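Local coordinates for protein extracellular ligand-binding receptor (Desulfohalobium retbaense DSM 5692, PDB 5ERE) that binds 2-oxo-4-methylpentanoic acid (ketoleucine) in a leucine-binding-protein-like domain and is probably an extracellular solute receptor with a further sensor module, at residues I7-F10 against S11-F14; A50-A53 against F54-V58; S69-S72 against W73-S76; F240-A243 against F244-Y248. All blocks are in the same frame, centred on the assembly; numbering follows the deposited sequence.

Overall arrangement
All four interactions lie in the periplasmic-binding-protein region of the chain. Interactions 1 and 3 follow neighbouring strands, 3-8 and 64-70, of one parallel sheet, and their centres are 11 Å apart. The two turns meet at the ligand: Phe14 CE2 lies 3.8 Å from Trp73 CZ2, and both residues belong to the ketoleucine pocket. Interaction 2, on helix 47-60, touches both. Its Ala53 packs on Ile7 of interaction 1, and Ala50 CB lies 3.7 Å from Ala74 CB of interaction 3. Interaction 4 stands apart on helix 239-248, with its nearest atoms about 11 Å from those of interaction 1.

Interaction 1: residues I7-F10 against S11-F14; sequences ILPF and SSAF
Ser12 OG takes part in two hydrogen bonds, one given and one received. It donates to Pro9 O at 2.9 Å, tilted 32° from the carbonyl plane. It also accepts from Phe14 N, with Phe14 N to Ser12 OG 2.9 Å and an N-H...O angle of 157°. One hydroxyl therefore links the start of the turn to its end. Pro9 CB lies alongside the same oxygen, 3.6 Å from Ser12 OG. A weak backbone bond, Ser12 N to Phe10 O at 3.3 Å, spans the same turn.

The apolar contact is lighter. Pro9 CG lies 4.3 Å from Phe14 CB, while the Phe14 ring extends away to the bound ketoleucine. The Phe10 ring also leaves the turn. Its CG is anti to the carbonyl carbon (chi1 -70°), and one ring face lies against Leu8 CB. Ser11 OG is hydrogen-bonded to Asp42 beyond the turn.

Pro9 is the centre of an inverse gamma turn, in which Phe10 N bonds to Leu8 O at 2.8 Å. The ST turn of Ser12 follows and leads to Phe14, the N-cap of helix 15-32. Such a loop, after a strand of the parallel sheet, brings Phe14 to the ligand pocket of the periplasmic-binding-protein fold.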
loop_
_atom_site.group_PDB
_atom_site.type_symbol
_atom_site.label_atom_id
_atom_site.label_comp_id
_atom_site.label_asym_id
_atom_site.label_seq_id
_atom_site.Cartn_x
_atom_site.Cartn_y
_atom_site.Cartn_z
ATOM N N ILE A 7 -20.592 -21.362 -1.048
ATOM C CA ILE A 7 -19.747 -22.459 -0.574
ATOM C C ILE A 7 -18.764 -21.943 0.455
ATOM O O ILE A 7 -17.880 -21.167 0.139
ATOM C CB ILE A 7 -18.987 -23.116 -1.725
ATOM C CG1 ILE A 7 -19.981 -23.435 -2.833
ATOM C CG2 ILE A 7 -18.269 -24.371 -1.225
ATOM C CD1 ILE A 7 -19.390 -24.013 -4.143
ATOM N N LEU A 8 -18.968 -22.370 1.691
ATOM C CA LEU A 8 -18.209 -21.875 2.846
ATOM C C LEU A 8 -17.560 -23.038 3.607
ATOM O O LEU A 8 -18.085 -24.150 3.625
ATOM C CB LEU A 8 -19.115 -21.126 3.799
ATOM C CG LEU A 8 -20.032 -20.035 3.198
ATOM C CD1 LEU A 8 -20.916 -19.488 4.318
ATOM C CD2 LEU A 8 -19.176 -18.945 2.537
ATOM N N PRO A 9 -16.438 -22.766 4.276
ATOM C CA PRO A 9 -15.654 -23.887 4.801
ATOM C C PRO A 9 -16.131 -24.312 6.191
ATOM O O PRO A 9 -15.377 -24.180 7.154
ATOM C CB PRO A 9 -14.237 -23.314 4.825
ATOM C CG PRO A 9 -14.465 -21.809 5.062
ATOM C CD PRO A 9 -15.698 -21.494 4.331
ATOM N N PHE A 10 -17.365 -24.808 6.284
ATOM C CA PHE A 10 -17.961 -25.133 7.568
ATOM C C PHE A 10 -17.160 -26.265 8.308
ATOM O O PHE A 10 -16.918 -26.177 9.496
ATOM C CB PHE A 10 -19.397 -25.587 7.402
ATOM C CG PHE A 10 -20.353 -24.485 6.994
ATOM C CD1 PHE A 10 -20.591 -23.399 7.834
ATOM C CD2 PHE A 10 -20.997 -24.546 5.786
ATOM C CE1 PHE A 10 -21.462 -22.382 7.469
ATOM C CE2 PHE A 10 -21.902 -23.530 5.413
ATOM C CZ PHE A 10 -22.123 -22.455 6.248
ATOM N N SER A 11 -16.781 -27.295 7.561
ATOM C CA SER A 11 -16.063 -28.466 8.074
ATOM C C SER A 11 -14.573 -28.279 7.855
ATOM O O SER A 11 -14.005 -28.797 6.901
ATOM C CB SER A 11 -16.541 -29.729 7.367
ATOM O OG SER A 11 -17.898 -29.985 7.637
ATOM N N SER A 12 -13.961 -27.530 8.763
ATOM C CA SER A 12 -12.597 -27.068 8.618
ATOM C C SER A 12 -12.192 -26.276 9.859
ATOM O O SER A 12 -13.026 -26.014 10.745
ATOM C CB SER A 12 -12.434 -26.211 7.355
ATOM O OG SER A 12 -12.599 -24.828 7.620
ATOM N N ALA A 13 -10.905 -25.917 9.921
ATOM C CA ALA A 13 -10.382 -25.026 10.970
ATOM C C ALA A 13 -11.040 -23.608 10.954
ATOM O O ALA A 13 -10.948 -22.842 11.927
ATOM C CB ALA A 13 -8.901 -24.902 10.813
ATOM N N PHE A 14 -11.664 -23.256 9.835
ATOM C CA PHE A 14 -12.224 -21.901 9.664
ATOM C C PHE A 14 -13.749 -21.897 9.770
ATOM O O PHE A 14 -14.448 -21.028 9.214
ATOM C CB PHE A 14 -11.697 -21.336 8.344
ATOM C CG PHE A 14 -10.204 -21.555 8.195
ATOM C CD1 PHE A 14 -9.331 -20.894 9.040
ATOM C CD2 PHE A 14 -9.688 -22.446 7.249
ATOM C CE1 PHE A 14 -7.945 -21.100 8.948
ATOM C CE2 PHE A 14 -8.286 -22.670 7.151
ATOM C CZ PHE A 14 -7.427 -21.988 7.995
#

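Interaction 2: residues A50-A53 against F54-V58; sequences AVQA and FQDLV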
loop_
_atom_site.group_PDB
_atom_site.type_symbol
_atom_site.label_atom_id
_atom_site.label_comp_id
_atom_site.label_asym_id
_atom_site.label_seq_id
_atom_site.Cartn_x
_atom_site.Cartn_y
_atom_site.Cartn_z
ATOM N N ALA A 50 -14.254 -28.798 -1.914
ATOM C CA ALA A 50 -14.879 -27.594 -2.482
ATOM C C ALA A 50 -15.280 -27.770 -3.941
ATOM O O ALA A 50 -16.309 -27.235 -4.365
ATOM C CB ALA A 50 -13.963 -26.415 -2.355
ATOM N N VAL A 51 -14.476 -28.504 -4.707
ATOM C CA VAL A 51 -14.794 -28.736 -6.114
ATOM C C VAL A 51 -16.034 -29.632 -6.170
ATOM O O VAL A 51 -16.952 -29.402 -6.975
ATOM C CB VAL A 51 -13.591 -29.342 -6.870
ATOM C CG1 VAL A 51 -13.988 -29.867 -8.269
ATOM C CG2 VAL A 51 -12.478 -28.290 -6.978
ATOM N N GLN A 52 -16.080 -30.606 -5.266
ATOM C CA GLN A 52 -17.254 -31.456 -5.092
ATOM C C GLN A 52 -18.511 -30.663 -4.725
ATOM O O GLN A 52 -19.566 -30.885 -5.318
ATOM C CB GLN A 52 -16.985 -32.517 -4.021
ATOM C CG GLN A 52 -17.990 -33.647 -4.009
ATOM C CD GLN A 52 -17.877 -34.528 -5.227
ATOM O OE1 GLN A 52 -16.886 -35.238 -5.395
ATOM N NE2 GLN A 52 -18.889 -34.484 -6.093
ATOM N N ALA A 53 -18.419 -29.747 -3.758
ATOM C CA ALA A 53 -19.575 -28.882 -3.435
ATOM C C ALA A 53 -20.056 -28.108 -4.663
ATOM O O ALA A 53 -21.253 -28.048 -4.944
ATOM C CB ALA A 53 -19.235 -27.906 -2.294
ATOM N N PHE A 54 -19.123 -27.519 -5.407
ATOM C CA PHE A 54 -19.485 -26.812 -6.629
ATOM C C PHE A 54 -20.205 -27.721 -7.642
ATOM O O PHE A 54 -21.305 -27.390 -8.104
ATOM C CB PHE A 54 -18.245 -26.195 -7.283
ATOM C CG PHE A 54 -18.520 -25.573 -8.625
ATOM C CD1 PHE A 54 -19.164 -24.348 -8.719
ATOM C CD2 PHE A 54 -18.143 -26.220 -9.798
ATOM C CE1 PHE A 54 -19.421 -23.788 -9.962
ATOM C CE2 PHE A 54 -18.393 -25.666 -11.034
ATOM C CZ PHE A 54 -19.030 -24.450 -11.124
ATOM N N GLN A 55 -19.588 -28.854 -7.987
ATOM C CA GLN A 55 -20.163 -29.768 -8.978
ATOM C C GLN A 55 -21.559 -30.243 -8.543
ATOM O O GLN A 55 -22.487 -30.311 -9.359
ATOM C CB GLN A 55 -19.236 -30.972 -9.208
ATOM C CG GLN A 55 -17.870 -30.645 -9.853
ATOM C CD GLN A 55 -17.983 -30.190 -11.309
ATOM O OE1 GLN A 55 -19.078 -30.159 -11.877
ATOM N NE2 GLN A 55 -16.841 -29.841 -11.920
ATOM N N ASP A 56 -21.701 -30.553 -7.257
ATOM C CA ASP A 56 -22.978 -30.980 -6.695
ATOM C C ASP A 56 -23.993 -29.856 -6.796
ATOM O O ASP A 56 -25.155 -30.054 -7.174
ATOM C CB ASP A 56 -22.810 -31.408 -5.227
ATOM C CG ASP A 56 -22.071 -32.743 -5.075
ATOM O OD1 ASP A 56 -22.025 -33.523 -6.050
ATOM O OD2 ASP A 56 -21.544 -33.022 -3.972
ATOM N N LEU A 57 -23.540 -28.661 -6.461
ATOM C CA LEU A 57 -24.375 -27.487 -6.565
ATOM C C LEU A 57 -24.883 -27.275 -8.001
ATOM O O LEU A 57 -26.044 -26.947 -8.202
ATOM C CB LEU A 57 -23.587 -26.281 -6.066
ATOM C CG LEU A 57 -24.217 -24.909 -6.177
ATOM C CD1 LEU A 57 -25.475 -24.824 -5.324
ATOM C CD2 LEU A 57 -23.160 -23.891 -5.751
ATOM N N VAL A 58 -24.019 -27.460 -8.998
ATOM C CA VAL A 58 -24.433 -27.321 -10.390
ATOM C C VAL A 58 -25.432 -28.421 -10.773
ATOM O O VAL A 58 -26.380 -28.173 -11.516
ATOM C CB VAL A 58 -23.211 -27.371 -11.354
ATOM C CG1 VAL A 58 -23.650 -27.484 -12.810
ATOM C CG2 VAL A 58 -22.334 -26.151 -11.171
#
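This is one turn of an alpha-helix contacting the next, in helix 47-60 beside the parallel sheet of the periplasmic-binding-protein fold. Four successive backbone bonds from residue i+4 to residue i join Ala50-Ala53 to Phe54-Leu57. Gln55 N to Val51 O is nearly straight, 2.9 Å long with an N-H...O angle of 172°. Leu57 N to Ala53 O is 2.8 Å.

The inner face is apolar. Ala53, Phe54 and Leu57 pack on Ile7 of strand 3-8. Ala50 and Val51 meet helix 72-84, and Phe54 also reaches Leu81 of that helix. With CG anti to its own N (chi1 174°), the Phe54 ring leads off the helix, while its near edge still meets Val51 O. Val58 CG2 sits 3.7 Å above one Phe54 ring face, offset toward the rim.

Gln55 runs its aliphatic part past the backbone, with CG 3.3 Å from Val51 O. The outer face carries a polar pair. Gln52 bends at chi2 (69°), which turns its amide toward Asp56 one turn on. Asp56 OD1 has a long, weak ion pair with Arg59. Gln52 NE2 donates to Asp56 OD1 at 3.3 Å; the acceptor lies near the Gln52 amide plane, while the donor stands above the carboxylate plane.

Interaction 3: residues S69-S72 against W73-S76; sequences SCSS and WASS. With COI (2-oxo-4-methylpentanoic acid), chain B.
Ser69 meets Ser75 through their hydroxyls, with Ser69 OG 2.7 Å from Ser75 OG. Either may be the donor. Each hydroxyl has another partner, His89 for Ser69 and Ser94 for Ser75, so the pair belongs to a buried polar chain. Cys70 points its side chain away from the helix, but Cys70 O lies 3.3 Å from Ala74 CB and accepts from Ser71 OG on a lone pair in the carbonyl plane.

Ser71 is the N-cap. Its OG sits between the backbone N and the carbonyl carbon (chi1 81°), where it can accept from Ala74 N at 3.0 Å. The same side chain covers one face of Trp73. Ser71 CB lies 3.6 Å from the centroid of the six-membered ring, 17° off the normal, a CH-pi contact. Ser71 O takes the first helical bond, from Ser75 N.

Ser72 N donates to ketoleucine O1, a carboxylate oxygen, at 2.9 Å, at the N-terminal end of helix 72-84. Its OG approaches O1 very closely. Ala95 N and Arg210 also hydrogen-bond the ligand. Ser72 O accepts from Ser76 N and Ser76 OG, from opposite faces of its plane, and also bonds to Asn137. Ser76 OG is also hydrogen-bonded to the backbone N of Lys98.

The turn joins strand 64-70 to helix 72-84 within a beta-alpha-beta unit. Helix 47-60 packs against Trp73 and Ala74, and helix 137-149 against Ser72, Trp73 and Ser76.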
loop_
_atom_site.group_PDB
_atom_site.type_symbol
_atom_site.label_atom_id
_atom_site.label_comp_id
_atom_site.label_asym_id
_atom_site.label_seq_id
_atom_site.Cartn_x
_atom_site.Cartn_y
_atom_site.Cartn_z
ATOM N N SER A 69 -17.804 -18.414 -3.424
ATOM C CA SER A 69 -16.950 -19.302 -2.644
ATOM C C SER A 69 -16.077 -18.534 -1.694
ATOM O O SER A 69 -15.493 -17.533 -2.069
ATOM C CB SER A 69 -16.086 -20.154 -3.573
ATOM O OG SER A 69 -15.226 -19.337 -4.335
ATOM N N CYS A 70 -15.985 -19.031 -0.463
ATOM C CA CYS A 70 -15.028 -18.536 0.504
ATOM C C CYS A 70 -13.730 -19.363 0.425
ATOM O O CYS A 70 -13.807 -20.562 0.260
ATOM C CB CYS A 70 -15.596 -18.610 1.918
ATOM S SG CYS A 70 -14.283 -18.274 3.131
ATOM N N SER A 71 -12.594 -18.670 0.551
ATOM C CA SER A 71 -11.212 -19.179 0.751
ATOM C C SER A 71 -10.449 -19.135 -0.567
ATOM O O SER A 71 -11.010 -19.362 -1.635
ATOM C CB SER A 71 -11.153 -20.596 1.348
ATOM O OG SER A 71 -11.351 -21.580 0.361
ATOM N N SER A 72 -9.180 -18.756 -0.484
ATOM C CA SER A 72 -8.309 -18.678 -1.660
ATOM C C SER A 72 -8.220 -20.008 -2.402
ATOM O O SER A 72 -8.172 -20.024 -3.628
ATOM C CB SER A 72 -6.916 -18.213 -1.247
ATOM O OG SER A 72 -7.011 -16.946 -0.614
ATOM N N TRP A 73 -8.248 -21.118 -1.666
ATOM C CA TRP A 73 -8.135 -22.429 -2.306
ATOM C C TRP A 73 -9.424 -22.871 -2.964
ATOM O O TRP A 73 -9.406 -23.342 -4.107
ATOM C CB TRP A 73 -7.658 -23.508 -1.307
ATOM C CG TRP A 73 -8.313 -23.527 0.048
ATOM C CD1 TRP A 73 -9.269 -24.395 0.484
ATOM C CD2 TRP A 73 -8.025 -22.661 1.154
ATOM N NE1 TRP A 73 -9.610 -24.112 1.779
ATOM C CE2 TRP A 73 -8.854 -23.051 2.212
ATOM C CE3 TRP A 73 -7.145 -21.584 1.344
ATOM C CZ2 TRP A 73 -8.837 -22.413 3.445
ATOM C CZ3 TRP A 73 -7.135 -20.943 2.573
ATOM C CH2 TRP A 73 -7.978 -21.359 3.598
ATOM N N ALA A 74 -10.555 -22.723 -2.277
ATOM C CA ALA A 74 -11.818 -23.030 -2.929
ATOM C C ALA A 74 -11.974 -22.147 -4.181
ATOM O O ALA A 74 -12.373 -22.611 -5.255
ATOM C CB ALA A 74 -12.976 -22.835 -2.000
ATOM N N SER A 75 -11.625 -20.875 -4.051
ATOM C CA SER A 75 -11.918 -19.927 -5.104
ATOM C C SER A 75 -11.006 -20.170 -6.314
ATOM O O SER A 75 -11.445 -20.049 -7.448
ATOM C CB SER A 75 -11.783 -18.478 -4.602
ATOM O OG SER A 75 -12.859 -18.107 -3.725
ATOM N N SER A 76 -9.741 -20.509 -6.078
ATOM C CA SER A 76 -8.823 -20.737 -7.182
ATOM C C SER A 76 -9.246 -21.979 -7.989
ATOM O O SER A 76 -9.155 -21.980 -9.207
ATOM C CB SER A 76 -7.390 -20.863 -6.658
ATOM O OG SER A 76 -6.857 -19.576 -6.383
HETATM C C1 COI B . -8.095 -16.240 2.293
HETATM O O1 COI B . -7.931 -17.292 1.622
HETATM O O2 COI B . -7.714 -15.116 1.881
HETATM C C2 COI B . -8.823 -16.339 3.591
HETATM O O3 COI B . -8.971 -15.352 4.286
HETATM C C3 COI B . -9.368 -17.705 3.933
HETATM C C4 COI B . -9.906 -17.711 5.320
HETATM C C5 COI B . -10.933 -18.820 5.399
HETATM C C6 COI B . -8.696 -17.939 6.216
#

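Interaction 4: residues F240-A243 against F244-Y248; sequences FMSA and FTDRY
Phe240 and Phe244 make an i to i+4 side-chain contact along an alpha-helix of the periplasmic-binding-protein region. Both have CG anti to the backbone N, at chi1 170° for Phe240 and -176° for Phe244. These matching torsions, one helical turn apart, make the rings lie side by side and point the same way. The rings are oblique, with planes 57° apart and centroids 5.6 Å apart. Phe240 CZ touches Phe244 CD2 at 3.7 Å. Phe244 CB sits over one face of the Phe240 ring, offset toward its rim. Further along, Tyr248 CD2 lies over the centre of one Phe244 face, and Arg247 CG over the centre of a Tyr248 face. The aromatic row thus runs through two turns.

Thr245 folds back on the helix. Its OG1 lies beside its own N, which brings the hydroxyl to Met241 O at 2.8 Å, from above the carbonyl plane. Thr245 N donates to the same oxygen at 3.0 Å, so Met241 O is held by two bonds. Residue 241 is modelled as selenomethionine; its CE reaches the edge of the Phe240 ring, in plane.

On the exposed side, Ser242 OG makes a weak bond to Asp246 OD2, 3.4 Å long. Backbone bonds from Phe244, Asp246 and Arg247 to Phe240, Ser242 and Ala243 complete the helical pattern.

Helix 239-248 packs against helix 15-32 through Phe240, Phe244, Arg247 and Tyr248, and against helix 254-271 through Phe240 and Met241. The Phe240 ring also meets that of Tyr260.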
loop_
_atom_site.group_PDB
_atom_site.type_symbol
_atom_site.label_atom_id
_atom_site.label_comp_id
_atom_site.label_asym_id
_atom_site.label_seq_id
_atom_site.Cartn_x
_atom_site.Cartn_y
_atom_site.Cartn_z
ATOM N N PHE A 240 -24.640 -2.108 9.739
ATOM C CA PHE A 240 -24.477 -3.555 9.740
ATOM C C PHE A 240 -23.775 -4.056 11.001
ATOM O O PHE A 240 -24.191 -5.057 11.543
ATOM C CB PHE A 240 -23.673 -4.013 8.525
ATOM C CG PHE A 240 -23.253 -5.468 8.588
ATOM C CD1 PHE A 240 -24.176 -6.482 8.392
ATOM C CD2 PHE A 240 -21.960 -5.808 8.881
ATOM C CE1 PHE A 240 -23.785 -7.818 8.464
ATOM C CE2 PHE A 240 -21.569 -7.131 8.937
ATOM C CZ PHE A 240 -22.489 -8.127 8.726
HETATM N N MSE A 241 -22.727 -3.364 11.443
HETATM C CA MSE A 241 -21.964 -3.744 12.660
HETATM C C MSE A 241 -22.913 -3.970 13.835
HETATM O O MSE A 241 -22.964 -5.032 14.434
HETATM C CB MSE A 241 -20.971 -2.651 13.084
HETATM C CG MSE A 241 -20.116 -2.097 12.020
HETATM SE SE MSE A 241 -19.061 -3.500 11.284
HETATM C CE MSE A 241 -19.625 -3.019 9.503
ATOM N N SER A 242 -23.688 -2.935 14.111
ATOM C CA SER A 242 -24.668 -2.934 15.188
ATOM C C SER A 242 -25.833 -3.883 15.004
ATOM O O SER A 242 -26.253 -4.522 15.967
ATOM C CB SER A 242 -25.206 -1.520 15.372
ATOM O OG SER A 242 -26.170 -1.503 16.397
ATOM N N ALA A 243 -26.396 -3.967 13.798
ATOM C CA ALA A 243 -27.433 -4.967 13.537
ATOM C C ALA A 243 -26.949 -6.416 13.800
ATOM O O ALA A 243 -27.669 -7.237 14.357
ATOM C CB ALA A 243 -27.926 -4.866 12.098
ATOM N N PHE A 244 -25.748 -6.717 13.345
ATOM C CA PHE A 244 -25.181 -8.058 13.490
ATOM C C PHE A 244 -24.915 -8.353 14.978
ATOM O O PHE A 244 -25.333 -9.376 15.523
ATOM C CB PHE A 244 -23.920 -8.156 12.648
ATOM C CG PHE A 244 -23.302 -9.507 12.626
ATOM C CD1 PHE A 244 -22.575 -9.971 13.718
ATOM C CD2 PHE A 244 -23.415 -10.305 11.507
ATOM C CE1 PHE A 244 -21.985 -11.226 13.712
ATOM C CE2 PHE A 244 -22.833 -11.532 11.476
ATOM C CZ PHE A 244 -22.099 -12.007 12.585
ATOM N N THR A 245 -24.316 -7.386 15.641
ATOM C CA THR A 245 -23.975 -7.526 17.055
ATOM C C THR A 245 -25.200 -7.746 17.902
ATOM O O THR A 245 -25.198 -8.589 18.797
ATOM C CB THR A 245 -23.244 -6.294 17.528
ATOM O OG1 THR A 245 -22.044 -6.169 16.790
ATOM C CG2 THR A 245 -22.923 -6.348 19.021
ATOM N N ASP A 246 -26.265 -6.990 17.616
ATOM C CA ASP A 246 -27.479 -7.094 18.401
ATOM C C ASP A 246 -28.151 -8.433 18.202
ATOM O O ASP A 246 -28.690 -9.019 19.141
ATOM C CB ASP A 246 -28.475 -5.970 18.037
ATOM C CG ASP A 246 -27.987 -4.583 18.461
ATOM O OD1 ASP A 246 -27.129 -4.486 19.356
ATOM O OD2 ASP A 246 -28.469 -3.584 17.892
ATOM N N ARG A 247 -28.171 -8.906 16.967
ATOM C CA ARG A 247 -28.856 -10.154 16.677
ATOM C C ARG A 247 -28.046 -11.379 17.190
ATOM O O ARG A 247 -28.592 -12.304 17.781
ATOM C CB ARG A 247 -29.080 -10.290 15.175
ATOM C CG ARG A 247 -29.853 -11.520 14.806
ATOM C CD ARG A 247 -30.085 -11.601 13.334
ATOM N NE ARG A 247 -31.190 -12.508 13.081
ATOM C CZ ARG A 247 -32.449 -12.209 13.362
ATOM N NH1 ARG A 247 -32.741 -11.015 13.878
ATOM N NH2 ARG A 247 -33.411 -13.098 13.123
ATOM N N TYR A 248 -26.751 -11.384 16.931
ATOM C CA TYR A 248 -25.954 -12.590 17.165
ATOM C C TYR A 248 -25.082 -12.590 18.419
ATOM O O TYR A 248 -24.524 -13.628 18.766
ATOM C CB TYR A 248 -25.085 -12.850 15.943
ATOM C CG TYR A 248 -25.907 -13.219 14.733
ATOM C CD1 TYR A 248 -26.659 -14.393 14.726
ATOM C CD2 TYR A 248 -25.959 -12.394 13.611
ATOM C CE1 TYR A 248 -27.467 -14.735 13.611
ATOM C CE2 TYR A 248 -26.737 -12.738 12.488
ATOM C CZ TYR A 248 -27.488 -13.909 12.510
ATOM O OH TYR A 248 -28.259 -14.258 11.415
#